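Local coordinates for type II secretion system protein L (Pseudomonas aeruginosa, PDB 6GHU) that links the cytoplasmic energy-providing component to the rest of the type II secretion machinery and takes part in assembling its inner-membrane complex, at residues T11-Q23 against L35-L48. Residues are numbered along the deposited sequence; the frame is centred on the assembly and turned at random. Where two conformers were deposited one is given.
Sequences TVIGGEPTVSVEQ and LQVRAPGFDVLERL
S20 and R38 form an antiparallel hydrogen-bonded pair: S20 N reaches R38 O at 2.9 Å, and R38 N returns a bond of the same length to S20 O. V21 and V37 follow as a non-hydrogen-bonded pair. At a classic beta bulge E22 and Q23 both face Q36: E22 N donates to Q36 O at 2.8 Å, Q23 N adds a weak bond to the same oxygen, and Q36 N answers to Q23 O. E22 has helical backbone angles (phi/psi -80/-37°), the kink that lets two residues face one. Q23 also pairs with a strand of the second subunit, which carries the sheet across the dimer interface.

Apolar contacts join sheet, loop and helices. Branching at CB lets V19 face two ways: CG1 lies 3.9 Å from L48 CD2, while CG2 slides past V44 CG1. The fork of L48 serves both parts of 11-23, CD2 at V19 and CD1 at I13 CG1. I13 CD1 and L35 CD2 meet tip to tip at 3.5 Å.

E16 is buried at the loop, and R47, itself exposed, grips its carboxylate side-on: NE to OE1 at 2.7 Å and, straighter, NH2 to the syn lone pair of OE2 at 2.8 Å. The bend of E16 at chi2 (-72°) turns the carboxylate toward the flank of R47, whose long arm spans from helix 42-54. On the sheet, S20 OG donates to E22 OE1, and E22 OE2 makes a long salt bridge with R38 NH1.

The contact joins the first four elements of an αββαββ ferredoxin-like fold. Backbone bonds set the strand register, I13 ties helix 3-14 to L35 of the sheet, V44 and L48 pack on V19, L48 also on helix 3-14, and the two-bond salt bridge probably fixes the helix-to-strand loop against helix 42-54.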
loop_
_atom_site.group_PDB
_atom_site.type_symbol
_atom_site.label_atom_id
_atom_site.label_comp_id
_atom_site.label_asym_id
_atom_site.label_seq_id
_atom_site.Cartn_x
_atom_site.Cartn_y
_atom_site.Cartn_z
ATOM N N THR A 11 -9.547 2.428 0.112
ATOM C CA THR A 11 -10.856 3.068 0.041
ATOM C C THR A 11 -11.684 2.756 1.280
ATOM O O THR A 11 -12.323 3.647 1.851
ATOM C CB THR A 11 -11.587 2.617 -1.224
ATOM O OG1 THR A 11 -10.888 3.108 -2.376
ATOM C CG2 THR A 11 -13.010 3.141 -1.244
ATOM N N VAL A 12 -11.701 1.492 1.700
ATOM C CA VAL A 12 -12.472 1.109 2.879
ATOM C C VAL A 12 -11.911 1.789 4.121
ATOM O O VAL A 12 -12.654 2.355 4.933
ATOM C CB VAL A 12 -12.485 -0.422 3.027
ATOM C CG1 VAL A 12 -13.255 -0.847 4.267
ATOM C CG2 VAL A 12 -13.098 -1.052 1.792
ATOM N N ILE A 13 -10.588 1.742 4.290
ATOM C CA ILE A 13 -9.968 2.382 5.446
ATOM C C ILE A 13 -10.255 3.875 5.429
ATOM O O ILE A 13 -10.488 4.494 6.477
ATOM C CB ILE A 13 -8.458 2.083 5.466
ATOM C CG1 ILE A 13 -8.232 0.578 5.623
ATOM C CG2 ILE A 13 -7.769 2.831 6.597
ATOM C CD1 ILE A 13 -6.854 0.101 5.199
ATOM N N GLY A 14 -10.266 4.471 4.236
ATOM C CA GLY A 14 -10.586 5.880 4.096
ATOM C C GLY A 14 -11.979 6.236 4.567
ATOM O O GLY A 14 -12.224 7.391 4.926
ATOM N N GLY A 15 -12.902 5.273 4.564
ATOM C CA GLY A 15 -14.222 5.491 5.122
ATOM C C GLY A 15 -14.261 5.505 6.635
ATOM O O GLY A 15 -15.312 5.813 7.204
ATOM N N GLU A 16 -13.151 5.165 7.294
ATOM C CA GLU A 16 -13.028 5.261 8.746
ATOM C C GLU A 16 -12.025 6.357 9.083
ATOM O O GLU A 16 -10.843 6.073 9.325
ATOM C CB GLU A 16 -12.598 3.924 9.348
ATOM C CG GLU A 16 -13.678 2.854 9.299
ATOM C CD GLU A 16 -14.818 3.108 10.273
ATOM O OE1 GLU A 16 -15.897 2.503 10.092
ATOM O OE2 GLU A 16 -14.637 3.908 11.216
ATOM N N PRO A 17 -12.449 7.624 9.136
ATOM C CA PRO A 17 -11.477 8.721 9.250
ATOM C C PRO A 17 -10.734 8.770 10.574
ATOM O O PRO A 17 -9.714 9.464 10.652
ATOM C CB PRO A 17 -12.337 9.982 9.067
ATOM C CG PRO A 17 -13.701 9.507 8.673
ATOM C CD PRO A 17 -13.834 8.115 9.176
ATOM N N THR A 18 -11.208 8.098 11.625
ATOM C CA THR A 18 -10.465 8.116 12.880
ATOM C C THR A 18 -9.349 7.081 12.914
ATOM O O THR A 18 -8.565 7.076 13.866
ATOM C CB THR A 18 -11.395 7.892 14.079
ATOM O OG1 THR A 18 -11.852 6.535 14.098
ATOM C CG2 THR A 18 -12.593 8.840 14.026
ATOM N N VAL A 19 -9.248 6.220 11.902
ATOM C CA VAL A 19 -8.199 5.210 11.844
ATOM C C VAL A 19 -6.976 5.813 11.172
ATOM O O VAL A 19 -7.083 6.461 10.124
ATOM C CB VAL A 19 -8.678 3.954 11.094
ATOM C CG1 VAL A 19 -7.583 2.887 11.079
ATOM C CG2 VAL A 19 -9.942 3.407 11.739
ATOM N N SER A 20 -5.812 5.601 11.772
ATOM C CA SER A 20 -4.550 6.042 11.204
ATOM C C SER A 20 -3.712 4.817 10.879
ATOM O O SER A 20 -3.682 3.856 11.653
ATOM C CB SER A 20 -3.793 6.972 12.166
ATOM O OG SER A 20 -3.473 6.320 13.384
ATOM N N VAL A 21 -3.067 4.845 9.717
ATOM C CA VAL A 21 -2.151 3.796 9.287
ATOM C C VAL A 21 -0.739 4.262 9.610
ATOM O O VAL A 21 -0.193 5.136 8.930
ATOM C CB VAL A 21 -2.302 3.490 7.793
ATOM C CG1 VAL A 21 -1.367 2.357 7.388
ATOM C CG2 VAL A 21 -3.739 3.139 7.467
ATOM N N GLU A 22 -0.141 3.672 10.646
ATOM C CA GLU A 22 1.202 4.065 11.052
ATOM C C GLU A 22 2.247 3.413 10.162
ATOM O O GLU A 22 3.267 4.028 9.837
ATOM C CB GLU A 22 1.447 3.678 12.511
ATOM C CG GLU A 22 0.424 4.242 13.493
ATOM C CD GLU A 22 0.403 5.759 13.497
ATOM O OE1 GLU A 22 -0.650 6.340 13.169
ATOM O OE2 GLU A 22 1.449 6.366 13.814
ATOM N N GLN A 23 1.999 2.173 9.756
ATOM C CA GLN A 23 2.939 1.425 8.941
ATOM C C GLN A 23 2.157 0.437 8.090
ATOM O O GLN A 23 1.100 -0.055 8.500
ATOM C CB GLN A 23 3.969 0.704 9.822
ATOM C CG GLN A 23 4.982 -0.150 9.069
ATOM C CD GLN A 23 4.472 -1.552 8.773
ATOM O OE1 GLN A 23 3.405 -1.953 9.244
ATOM N NE2 GLN A 23 5.239 -2.306 7.994
ATOM N N LEU A 35 -0.769 -4.211 8.093
ATOM C CA LEU A 35 -1.018 -2.817 8.432
ATOM C C LEU A 35 -0.979 -2.642 9.943
ATOM O O LEU A 35 -1.670 -3.363 10.671
ATOM C CB LEU A 35 -2.385 -2.344 7.910
ATOM C CG LEU A 35 -2.624 -2.238 6.405
ATOM C CD1 LEU A 35 -2.990 -3.586 5.812
ATOM C CD2 LEU A 35 -3.716 -1.212 6.121
ATOM N N GLN A 36 -0.180 -1.684 10.406
ATOM C CA GLN A 36 -0.221 -1.228 11.791
ATOM C C GLN A 36 -1.145 -0.019 11.863
ATOM O O GLN A 36 -0.852 1.024 11.267
ATOM C CB GLN A 36 1.174 -0.858 12.287
ATOM C CG GLN A 36 2.153 -2.014 12.339
ATOM C CD GLN A 36 1.910 -2.928 13.509
ATOM O OE1 GLN A 36 1.091 -2.637 14.386
ATOM N NE2 GLN A 36 2.630 -4.045 13.541
ATOM N N VAL A 37 -2.256 -0.155 12.587
ATOM C CA VAL A 37 -3.272 0.886 12.638
ATOM C C VAL A 37 -3.471 1.335 14.077
ATOM O O VAL A 37 -3.182 0.614 15.035
ATOM C CB VAL A 37 -4.615 0.423 12.029
ATOM C CG1 VAL A 37 -4.443 0.042 10.568
ATOM C CG2 VAL A 37 -5.201 -0.747 12.819
ATOM N N ARG A 38 -3.973 2.557 14.217
ATOM C CA ARG A 38 -4.454 3.068 15.488
ATOM C C ARG A 38 -5.850 3.637 15.284
ATOM O O ARG A 38 -6.196 4.096 14.193
ATOM C CB ARG A 38 -3.514 4.141 16.067
ATOM C CG ARG A 38 -2.209 3.579 16.599
ATOM C CD ARG A 38 -1.491 4.575 17.498
ATOM N NE ARG A 38 -0.568 3.914 18.423
ATOM C CZ ARG A 38 0.713 3.649 18.167
ATOM N NH1 ARG A 38 1.256 3.985 17.002
ATOM N NH2 ARG A 38 1.457 3.042 19.084
ATOM N N ALA A 39 -6.653 3.591 16.342
ATOM C CA ALA A 39 -8.010 4.113 16.306
ATOM C C ALA A 39 -8.385 4.545 17.714
ATOM O O ALA A 39 -7.732 4.143 18.683
ATOM C CB ALA A 39 -8.998 3.065 15.772
ATOM N N PRO A 40 -9.420 5.373 17.864
ATOM C CA PRO A 40 -9.800 5.794 19.221
ATOM C C PRO A 40 -10.205 4.641 20.124
ATOM O O PRO A 40 -10.040 4.741 21.343
ATOM C CB PRO A 40 -10.965 6.769 18.982
ATOM C CG PRO A 40 -11.383 6.577 17.565
ATOM C CD PRO A 40 -10.178 6.096 16.828
ATOM N N GLY A 41 -10.729 3.550 19.572
ATOM C CA GLY A 41 -11.218 2.471 20.410
ATOM C C GLY A 41 -11.380 1.192 19.623
ATOM O O GLY A 41 -11.322 1.174 18.392
ATOM N N PHE A 42 -11.601 0.106 20.368
ATOM C CA PHE A 42 -11.678 -1.214 19.756
ATOM C C PHE A 42 -12.867 -1.327 18.809
ATOM O O PHE A 42 -12.788 -2.036 17.800
ATOM C CB PHE A 42 -11.752 -2.292 20.847
ATOM C CG PHE A 42 -10.629 -2.224 21.846
ATOM C CD1 PHE A 42 -10.867 -1.804 23.147
ATOM C CD2 PHE A 42 -9.339 -2.564 21.487
ATOM C CE1 PHE A 42 -9.839 -1.736 24.069
ATOM C CE2 PHE A 42 -8.299 -2.495 22.408
ATOM C CZ PHE A 42 -8.551 -2.084 23.697
ATOM N N ASP A 43 -13.972 -0.638 19.112
ATOM C CA ASP A 43 -15.151 -0.711 18.253
ATOM C C ASP A 43 -14.849 -0.203 16.851
ATOM O O ASP A 43 -15.453 -0.667 15.875
ATOM C CB ASP A 43 -16.299 0.093 18.864
ATOM C CG ASP A 43 -15.972 1.572 18.996
ATOM O OD1 ASP A 43 -14.928 1.906 19.597
ATOM O OD2 ASP A 43 -16.754 2.403 18.492
ATOM N N VAL A 44 -13.933 0.756 16.734
ATOM C CA VAL A 44 -13.560 1.282 15.428
ATOM C C VAL A 44 -12.730 0.260 14.659
ATOM O O VAL A 44 -12.877 0.115 13.441
ATOM C CB VAL A 44 -12.814 2.619 15.595
ATOM C CG1 VAL A 44 -12.391 3.182 14.237
ATOM C CG2 VAL A 44 -13.686 3.621 16.340
ATOM N N LEU A 45 -11.846 -0.463 15.352
ATOM C CA LEU A 45 -11.064 -1.497 14.687
ATOM C C LEU A 45 -11.954 -2.645 14.235
ATOM O O LEU A 45 -11.759 -3.201 13.148
ATOM C CB LEU A 45 -9.964 -2.016 15.613
ATOM C CG LEU A 45 -8.853 -1.051 16.018
ATOM C CD1 LEU A 45 -7.930 -1.721 17.021
ATOM C CD2 LEU A 45 -8.076 -0.591 14.807
ATOM N N GLU A 46 -12.935 -3.016 15.064
ATOM C CA GLU A 46 -13.855 -4.090 14.704
ATOM C C GLU A 46 -14.743 -3.677 13.543
ATOM O O GLU A 46 -15.021 -4.485 12.650
ATOM C CB GLU A 46 -14.701 -4.484 15.917
ATOM C CG GLU A 46 -15.931 -5.342 15.604
ATOM C CD GLU A 46 -15.614 -6.602 14.809
ATOM O OE1 GLU A 46 -16.501 -7.063 14.059
ATOM O OE2 GLU A 46 -14.491 -7.136 14.934
ATOM N N ARG A 47 -15.196 -2.422 13.537
ATOM C CA ARG A 47 -16.007 -1.945 12.426
ATOM C C ARG A 47 -15.198 -1.939 11.137
ATOM O O ARG A 47 -15.688 -2.357 10.085
ATOM C CB ARG A 47 -16.547 -0.549 12.734
ATOM C CG ARG A 47 -17.558 -0.043 11.718
ATOM C CD ARG A 47 -18.265 1.197 12.221
ATOM N NE ARG A 47 -17.360 2.337 12.315
ATOM C CZ ARG A 47 -17.537 3.375 13.128
ATOM N NH1 ARG A 47 -18.585 3.421 13.939
ATOM N NH2 ARG A 47 -16.655 4.366 13.140
ATOM N N LEU A 48 -13.949 -1.481 11.209
ATOM C CA LEU A 48 -13.078 -1.491 10.042
ATOM C C LEU A 48 -12.840 -2.910 9.530
ATOM O O LEU A 48 -12.855 -3.149 8.318
ATOM C CB LEU A 48 -11.749 -0.819 10.385
ATOM C CG LEU A 48 -10.663 -0.948 9.313
ATOM C CD1 LEU A 48 -11.162 -0.399 7.988
ATOM C CD2 LEU A 48 -9.406 -0.231 9.743
#